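Local structure of FAD-binding oxidoreductase (Gulosibacter chungangensis, 7PBG) at residues S11-Q14 / F15-I19; V33-A36 / T37-Y41; V69-R72 / I73-Y77. The protein oxidises 4-ethylphenol and probably related 4-alkylphenols, using a covalently attached FAD cofactor to dehydrogenate the alkyl side chain to a vinyl group. All coordinates share one frame; numbering follows the deposited sequence.

Contact 1: S11-Q14 / F15-I19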
loop_
_atom_site.group_PDB
_atom_site.type_symbol
_atom_site.label_atom_id
_atom_site.label_comp_id
_atom_site.label_asym_id
_atom_site.label_seq_id
_atom_site.Cartn_x
_atom_site.Cartn_y
_atom_site.Cartn_z
ATOM N N SER A 11 11.919 -31.597 -24.517
ATOM C CA SER A 11 12.206 -33.024 -24.717
ATOM C C SER A 11 13.031 -33.519 -23.521
ATOM O O SER A 11 13.611 -32.675 -22.761
ATOM C CB SER A 11 12.959 -33.183 -26.002
ATOM O OG SER A 11 14.337 -32.839 -25.837
ATOM N N ALA A 12 13.076 -34.829 -23.308
ATOM C CA ALA A 12 13.938 -35.405 -22.251
ATOM C C ALA A 12 15.402 -35.003 -22.457
ATOM O O ALA A 12 16.139 -34.803 -21.460
ATOM C CB ALA A 12 13.763 -36.904 -22.180
ATOM N N GLU A 13 15.879 -34.978 -23.701
ATOM C CA GLU A 13 17.294 -34.665 -23.987
ATOM C C GLU A 13 17.560 -33.218 -23.543
ATOM O O GLU A 13 18.561 -32.978 -22.850
ATOM C CB GLU A 13 17.580 -34.928 -25.465
ATOM C CG GLU A 13 18.956 -34.469 -25.895
ATOM C CD GLU A 13 19.138 -34.640 -27.387
ATOM O OE1 GLU A 13 18.898 -33.663 -28.121
ATOM O OE2 GLU A 13 19.409 -35.789 -27.811
ATOM N N GLN A 14 16.686 -32.298 -23.948
ATOM C CA GLN A 14 16.778 -30.862 -23.587
ATOM C C GLN A 14 16.736 -30.715 -22.062
ATOM O O GLN A 14 17.631 -30.024 -21.511
ATOM C CB GLN A 14 15.645 -30.111 -24.275
ATOM C CG GLN A 14 15.958 -29.858 -25.745
ATOM C CD GLN A 14 14.730 -29.413 -26.496
ATOM O OE1 GLN A 14 13.608 -29.541 -26.017
ATOM N NE2 GLN A 14 14.936 -28.884 -27.700
ATOM N N PHE A 15 15.763 -31.353 -21.416
ATOM C CA PHE A 15 15.590 -31.314 -19.940
ATOM C C PHE A 15 16.842 -31.853 -19.242
ATOM O O PHE A 15 17.343 -31.229 -18.261
ATOM C CB PHE A 15 14.353 -32.101 -19.507
ATOM C CG PHE A 15 13.940 -31.807 -18.094
ATOM C CD1 PHE A 15 13.268 -30.630 -17.812
ATOM C CD2 PHE A 15 14.312 -32.628 -17.043
ATOM C CE1 PHE A 15 12.885 -30.329 -16.511
ATOM C CE2 PHE A 15 13.925 -32.318 -15.742
ATOM C CZ PHE A 15 13.232 -31.160 -15.491
ATOM N N ALA A 16 17.359 -33.006 -19.680
ATOM C CA ALA A 16 18.589 -33.581 -19.085
ATOM C C ALA A 16 19.736 -32.563 -19.229
ATOM O O ALA A 16 20.624 -32.520 -18.342
ATOM C CB ALA A 16 18.954 -34.900 -19.742
ATOM N N ASN A 17 19.765 -31.808 -20.319
ATOM C CA ASN A 17 20.880 -30.861 -20.587
ATOM C C ASN A 17 20.765 -29.702 -19.592
ATOM O O ASN A 17 21.796 -29.359 -19.014
ATOM C CB ASN A 17 20.938 -30.352 -22.022
ATOM C CG ASN A 17 21.522 -31.361 -22.985
ATOM O OD1 ASN A 17 22.304 -32.221 -22.603
ATOM N ND2 ASN A 17 21.138 -31.247 -24.235
ATOM N N ALA A 18 19.548 -29.210 -19.360
ATOM C CA ALA A 18 19.259 -28.147 -18.364
ATOM C C ALA A 18 19.602 -28.635 -16.957
ATOM O O ALA A 18 20.268 -27.894 -16.188
ATOM C CB ALA A 18 17.820 -27.728 -18.464
ATOM N N ILE A 19 19.190 -29.855 -16.606
ATOM C CA ILE A 19 19.486 -30.478 -15.280
ATOM C C ILE A 19 21.006 -30.565 -15.086
ATOM O O ILE A 19 21.503 -30.238 -13.977
ATOM C CB ILE A 19 18.800 -31.858 -15.116
ATOM C CG1 ILE A 19 17.275 -31.747 -15.063
ATOM C CG2 ILE A 19 19.343 -32.613 -13.907
ATOM C CD1 ILE A 19 16.708 -31.060 -13.807
HETATM O O HOH W 1 20.806 -34.382 -22.887
#

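Contact 2: V33-A36 / T37-Y41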
loop_
_atom_site.group_PDB
_atom_site.type_symbol
_atom_site.label_atom_id
_atom_site.label_comp_id
_atom_site.label_asym_id
_atom_site.label_seq_id
_atom_site.Cartn_x
_atom_site.Cartn_y
_atom_site.Cartn_z
ATOM N N VAL A 33 15.738 -34.890 -8.944
ATOM C CA VAL A 33 14.760 -35.367 -9.965
ATOM C C VAL A 33 14.129 -36.692 -9.523
ATOM O O VAL A 33 13.232 -37.151 -10.227
ATOM C CB VAL A 33 15.400 -35.491 -11.361
ATOM C CG1 VAL A 33 15.834 -34.135 -11.909
ATOM C CG2 VAL A 33 16.573 -36.459 -11.357
ATOM N N ASP A 34 14.528 -37.257 -8.383
ATOM C CA ASP A 34 13.976 -38.560 -7.944
ATOM C C ASP A 34 12.541 -38.376 -7.444
ATOM O O ASP A 34 12.248 -37.350 -6.786
ATOM C CB ASP A 34 14.832 -39.193 -6.850
ATOM C CG ASP A 34 15.027 -38.244 -5.686
ATOM O OD1 ASP A 34 15.653 -37.172 -5.904
ATOM O OD2 ASP A 34 14.499 -38.553 -4.588
ATOM N N GLU A 35 11.693 -39.359 -7.729
ATOM C CA GLU A 35 10.255 -39.368 -7.371
ATOM C C GLU A 35 10.082 -39.144 -5.863
ATOM O O GLU A 35 9.220 -38.363 -5.493
ATOM C CB GLU A 35 9.612 -40.691 -7.811
ATOM C CG GLU A 35 8.170 -40.799 -7.401
ATOM C CD GLU A 35 7.261 -39.824 -8.121
ATOM O OE1 GLU A 35 7.606 -39.408 -9.229
ATOM O OE2 GLU A 35 6.221 -39.465 -7.560
ATOM N N ALA A 36 10.868 -39.805 -5.007
ATOM C CA ALA A 36 10.707 -39.695 -3.542
ATOM C C ALA A 36 10.863 -38.225 -3.117
ATOM O O ALA A 36 10.052 -37.755 -2.283
ATOM C CB ALA A 36 11.668 -40.600 -2.798
ATOM N N THR A 37 11.867 -37.520 -3.633
ATOM C CA THR A 37 12.149 -36.116 -3.247
ATOM C C THR A 37 11.169 -35.161 -3.943
ATOM O O THR A 37 10.596 -34.306 -3.241
ATOM C CB THR A 37 13.569 -35.653 -3.576
ATOM O OG1 THR A 37 14.500 -36.543 -2.958
ATOM C CG2 THR A 37 13.817 -34.251 -3.053
ATOM N N VAL A 38 10.949 -35.302 -5.241
ATOM C CA VAL A 38 10.068 -34.324 -5.942
ATOM C C VAL A 38 8.612 -34.449 -5.462
ATOM O O VAL A 38 7.921 -33.412 -5.383
ATOM C CB VAL A 38 10.192 -34.404 -7.464
ATOM C CG1 VAL A 38 9.351 -33.349 -8.165
ATOM C CG2 VAL A 38 11.641 -34.289 -7.904
ATOM N N SER A 39 8.147 -35.657 -5.123
ATOM C CA SER A 39 6.731 -35.923 -4.780
ATOM C C SER A 39 6.368 -35.203 -3.488
ATOM O O SER A 39 5.177 -34.912 -3.309
ATOM C CB SER A 39 6.419 -37.421 -4.694
ATOM O OG SER A 39 7.195 -38.049 -3.698
ATOM N N GLU A 40 7.357 -34.946 -2.639
ATOM C CA GLU A 40 7.200 -34.116 -1.416
ATOM C C GLU A 40 6.569 -32.759 -1.794
ATOM O O GLU A 40 5.960 -32.115 -0.911
ATOM C CB GLU A 40 8.561 -33.921 -0.765
ATOM C CG GLU A 40 8.524 -33.214 0.574
ATOM C CD GLU A 40 9.832 -33.331 1.358
ATOM O OE1 GLU A 40 10.411 -34.451 1.396
ATOM O OE2 GLU A 40 10.283 -32.308 1.924
ATOM N N TYR A 41 6.795 -32.299 -3.015
ATOM C CA TYR A 41 6.434 -30.918 -3.454
ATOM C C TYR A 41 5.136 -30.964 -4.259
ATOM O O TYR A 41 4.710 -29.909 -4.745
ATOM C CB TYR A 41 7.602 -30.244 -4.193
ATOM C CG TYR A 41 8.752 -29.911 -3.293
ATOM C CD1 TYR A 41 8.794 -28.725 -2.584
ATOM C CD2 TYR A 41 9.741 -30.856 -3.048
ATOM C CE1 TYR A 41 9.861 -28.415 -1.754
ATOM C CE2 TYR A 41 10.803 -30.565 -2.219
ATOM C CZ TYR A 41 10.864 -29.348 -1.560
ATOM O OH TYR A 41 11.912 -29.077 -0.719
#

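Contact 3: V69-R72 / I73-Y77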
loop_
_atom_site.group_PDB
_atom_site.type_symbol
_atom_site.label_atom_id
_atom_site.label_comp_id
_atom_site.label_asym_id
_atom_site.label_seq_id
_atom_site.Cartn_x
_atom_site.Cartn_y
_atom_site.Cartn_z
ATOM N N VAL A 69 21.465 -17.652 -11.681
ATOM C CA VAL A 69 22.051 -18.606 -12.659
ATOM C C VAL A 69 20.978 -19.607 -13.044
ATOM O O VAL A 69 20.916 -19.956 -14.238
ATOM C CB VAL A 69 23.352 -19.291 -12.186
ATOM C CG1 VAL A 69 23.199 -20.087 -10.935
ATOM C CG2 VAL A 69 23.954 -20.178 -13.281
ATOM N N ILE A 70 20.141 -20.058 -12.107
ATOM C CA ILE A 70 19.008 -20.987 -12.444
ATOM C C ILE A 70 18.055 -20.315 -13.447
ATOM O O ILE A 70 17.605 -20.955 -14.437
ATOM C CB ILE A 70 18.259 -21.437 -11.178
ATOM C CG1 ILE A 70 19.138 -22.350 -10.311
ATOM C CG2 ILE A 70 16.918 -22.087 -11.497
ATOM C CD1 ILE A 70 18.743 -22.341 -8.842
ATOM N N VAL A 71 17.733 -19.053 -13.218
ATOM C CA VAL A 71 16.788 -18.328 -14.114
ATOM C C VAL A 71 17.399 -18.203 -15.524
ATOM O O VAL A 71 16.650 -18.333 -16.519
ATOM C CB VAL A 71 16.457 -16.964 -13.500
ATOM C CG1 VAL A 71 15.742 -16.096 -14.529
ATOM C CG2 VAL A 71 15.588 -17.138 -12.263
ATOM N N ARG A 72 18.695 -17.911 -15.606
ATOM C CA ARG A 72 19.380 -17.741 -16.911
ATOM C C ARG A 72 19.303 -19.061 -17.664
ATOM O O ARG A 72 18.959 -19.041 -18.860
ATOM C CB ARG A 72 20.817 -17.278 -16.727
ATOM C CG ARG A 72 20.904 -15.839 -16.250
ATOM C CD ARG A 72 22.317 -15.508 -15.829
ATOM N NE ARG A 72 22.352 -14.201 -15.195
ATOM C CZ ARG A 72 23.115 -13.876 -14.159
ATOM N NH1 ARG A 72 23.885 -14.772 -13.568
ATOM N NH2 ARG A 72 23.052 -12.651 -13.683
ATOM N N ILE A 73 19.655 -20.153 -16.989
ATOM C CA ILE A 73 19.592 -21.513 -17.594
ATOM C C ILE A 73 18.153 -21.772 -18.035
ATOM O O ILE A 73 17.943 -22.332 -19.127
ATOM C CB ILE A 73 20.135 -22.593 -16.643
ATOM C CG1 ILE A 73 21.632 -22.407 -16.414
ATOM C CG2 ILE A 73 19.813 -23.988 -17.163
ATOM C CD1 ILE A 73 22.153 -23.095 -15.176
ATOM N N ALA A 74 17.163 -21.483 -17.198
ATOM C CA ALA A 74 15.742 -21.729 -17.543
ATOM C C ALA A 74 15.362 -20.998 -18.829
ATOM O O ALA A 74 14.666 -21.572 -19.676
ATOM C CB ALA A 74 14.838 -21.333 -16.391
ATOM N N ASN A 75 15.830 -19.764 -18.989
ATOM C CA ASN A 75 15.566 -18.966 -20.214
ATOM C C ASN A 75 16.214 -19.659 -21.425
ATOM O O ASN A 75 15.567 -19.742 -22.447
ATOM C CB ASN A 75 16.105 -17.536 -20.072
ATOM C CG ASN A 75 15.109 -16.609 -19.403
ATOM O OD1 ASN A 75 14.188 -16.080 -20.046
ATOM N ND2 ASN A 75 15.286 -16.404 -18.109
ATOM N N LYS A 76 17.438 -20.148 -21.279
ATOM C CA LYS A 76 18.173 -20.740 -22.433
ATOM C C LYS A 76 17.376 -21.964 -22.918
ATOM O O LYS A 76 17.214 -22.130 -24.131
ATOM C CB LYS A 76 19.606 -21.091 -22.035
ATOM C CG LYS A 76 20.423 -21.801 -23.106
ATOM C CD LYS A 76 21.824 -22.108 -22.639
ATOM C CE LYS A 76 22.443 -23.284 -23.364
ATOM N NZ LYS A 76 23.672 -23.732 -22.671
ATOM N N TYR A 77 16.810 -22.752 -22.004
ATOM C CA TYR A 77 16.133 -24.028 -22.383
ATOM C C TYR A 77 14.626 -23.865 -22.531
ATOM O O TYR A 77 14.018 -24.844 -22.907
ATOM C CB TYR A 77 16.443 -25.111 -21.355
ATOM C CG TYR A 77 17.852 -25.598 -21.482
ATOM C CD1 TYR A 77 18.180 -26.523 -22.460
ATOM C CD2 TYR A 77 18.864 -25.123 -20.678
ATOM C CE1 TYR A 77 19.486 -26.940 -22.651
ATOM C CE2 TYR A 77 20.179 -25.522 -20.857
ATOM C CZ TYR A 77 20.489 -26.460 -21.830
ATOM O OH TYR A 77 21.788 -26.876 -21.978
#

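Contact 1: S11-Q14 / F15-I19
With its CG set beside its own backbone N (chi1 -78°), Asn17 turns its amide back over the preceding turn, so that CG lies 3.4 Å from Glu13 O. The amide nitrogen makes no direct bond there. Instead a water donates to Glu13 O at 2.6 Å and, more weakly, to Asn17 OD1, bridging the carbonyl and the side-chain amide. Glu13 O also takes the backbone N-H of Asn17. Phe15 turns the other way, with CG anti to its backbone N (chi1 -165°). This sends the ring off toward the protein interior while CB rests 3.4 Å from Ser11 O, the same oxygen that accepts from Phe15 N at 2.9 Å.

These residues form the first turns of helix 12-26, opened by a capping box between Ser11 and Gln14. Ser11 is the N-cap: its OG accepts from Gln14 N at 3.1 Å. In return, the extended chain of Gln14 reaches back past the helix start and presents OE1 to Ser11 N at 3.1 Å, in a nearly straight bond (177°). The box thereby satisfies two backbone N-H groups that have no preceding helical turn to bond to. Further along, Ala12 O accepts from Ala16 N, and Gln14 O from Ala18 N at 3.0 Å. On the buried side the ring of Phe15 meets Phe3 edge-to-face and packs on Leu6 and Ser56, while Ala18 lies against Ile79.

Contact 2: V33-A36 / T37-Y41
Asp34 and Thr37 meet through their polar ends at the start of helix 35-39. Asp34 holds CG between its backbone N and carbonyl carbon (chi1 54°), which swings the carboxylate over the first turn. Thr37 sets OG1 beside its own backbone N (chi1 -56°), so its hydroxyl and N-H both face the same carboxylate oxygen. Thr37 OG1 donates to the syn lone pair of Asp34 OD2 at 2.6 Å, whereas Thr37 N reaches that oxygen from above the carboxylate plane at 3.0 Å. Asp34 is thus the N-cap. Its backbone oxygen opens the helical pattern, accepting from Val38 N at 2.9 Å in an almost straight bond, and Val38 CG2 sits 3.3 Å from this oxygen.

One residue further on, Ser39 folds OG back toward the preceding turn (chi1 61°) and gives its proton to Glu35 O at 2.7 Å. Ser39 N donates to that carbonyl too, at 2.9 Å, and the two donors come from opposite faces of the carbonyl plane. Glu35 is bent at its second torsion, which brings OE2 to 3.5 Å from Ser39 CB; its carboxylate also forms a salt bridge through OE1 with Arg4. Away from the surface, Thr37 packs on Val58, joining the short helix to strand 57-59, and on Trp60 just after it; Val33, ahead of the helix, rests on Ala57 of the same strand.

Asp34 OD1 is paired with Arg32, while OD2 carries two donors. A carboxylate placed at a helix start, gripped by a hydroxyl, a backbone N-H and a guanidinium group, is likely to stay ionised, and the bonds from Thr37 would resist its rotation.

Contact 3: V69-R72 / I73-Y77
Asn75 lies alongside Val71, one turn earlier in helix 64-77, the helix of a beta-alpha-beta crossover between parallel strands 57-59 and 81-84 in the PCMH-type FAD-binding domain. Val71 O receives two bonds from Asn75: one from the backbone N at 3.0 Å, the other from ND2 at 2.8 Å. They come from opposite faces of the carbonyl plane, ND2 standing well above it. With CG beside the backbone N (chi1 -86°), the amide of Asn75 doubles back along the helix, and ND2 also lies 3.6 Å from Val71 CG1.

The next shell fixes this amide at both ends: ND2 also donates to Ala187 O, and OD1 accepts from Asn511 ND2. Replacing Asn75 by an alanine is likely to leave Ala187 O and Asn511 ND2 without this mate and Val71 O with its backbone bond alone.

Around the helix from Asn75, Val69 and Ile73 run side by side toward Ile26, Phe22 and Thr25 of helix 12-26, whereas Val71 and Ala74 press on Leu81 of strand 81-84. At the last turn Lys76 forms a salt bridge with Glu21, whose carboxylate also bonds to the hydroxyl of Tyr77. The apolar ridge closes with Val69 CG2 at 3.9 Å from Ile73 CD1.

In the fold
All three contacts are turns of helices at one end of the FAD-binding half, but their burial differs. Contact 2 lies at the surface; contacts 1 and 3 are each partly buried, and contact 3 has the larger buried share. Contacts 1 and 2 are helix starts, held by polar N-caps, whereas contact 3 is the last part of a helix, where aliphatic packing joins an amide that grips a carbonyl. Contacts 1 and 3 join helices 12-26 and 64-77 directly: Ala18 CB lies 3.6 Å from Tyr77 CD2. Ile19 links contact 1 to Val33 of contact 2, while contacts 2 and 3 do not touch, their nearest atoms being about 12 Å apart.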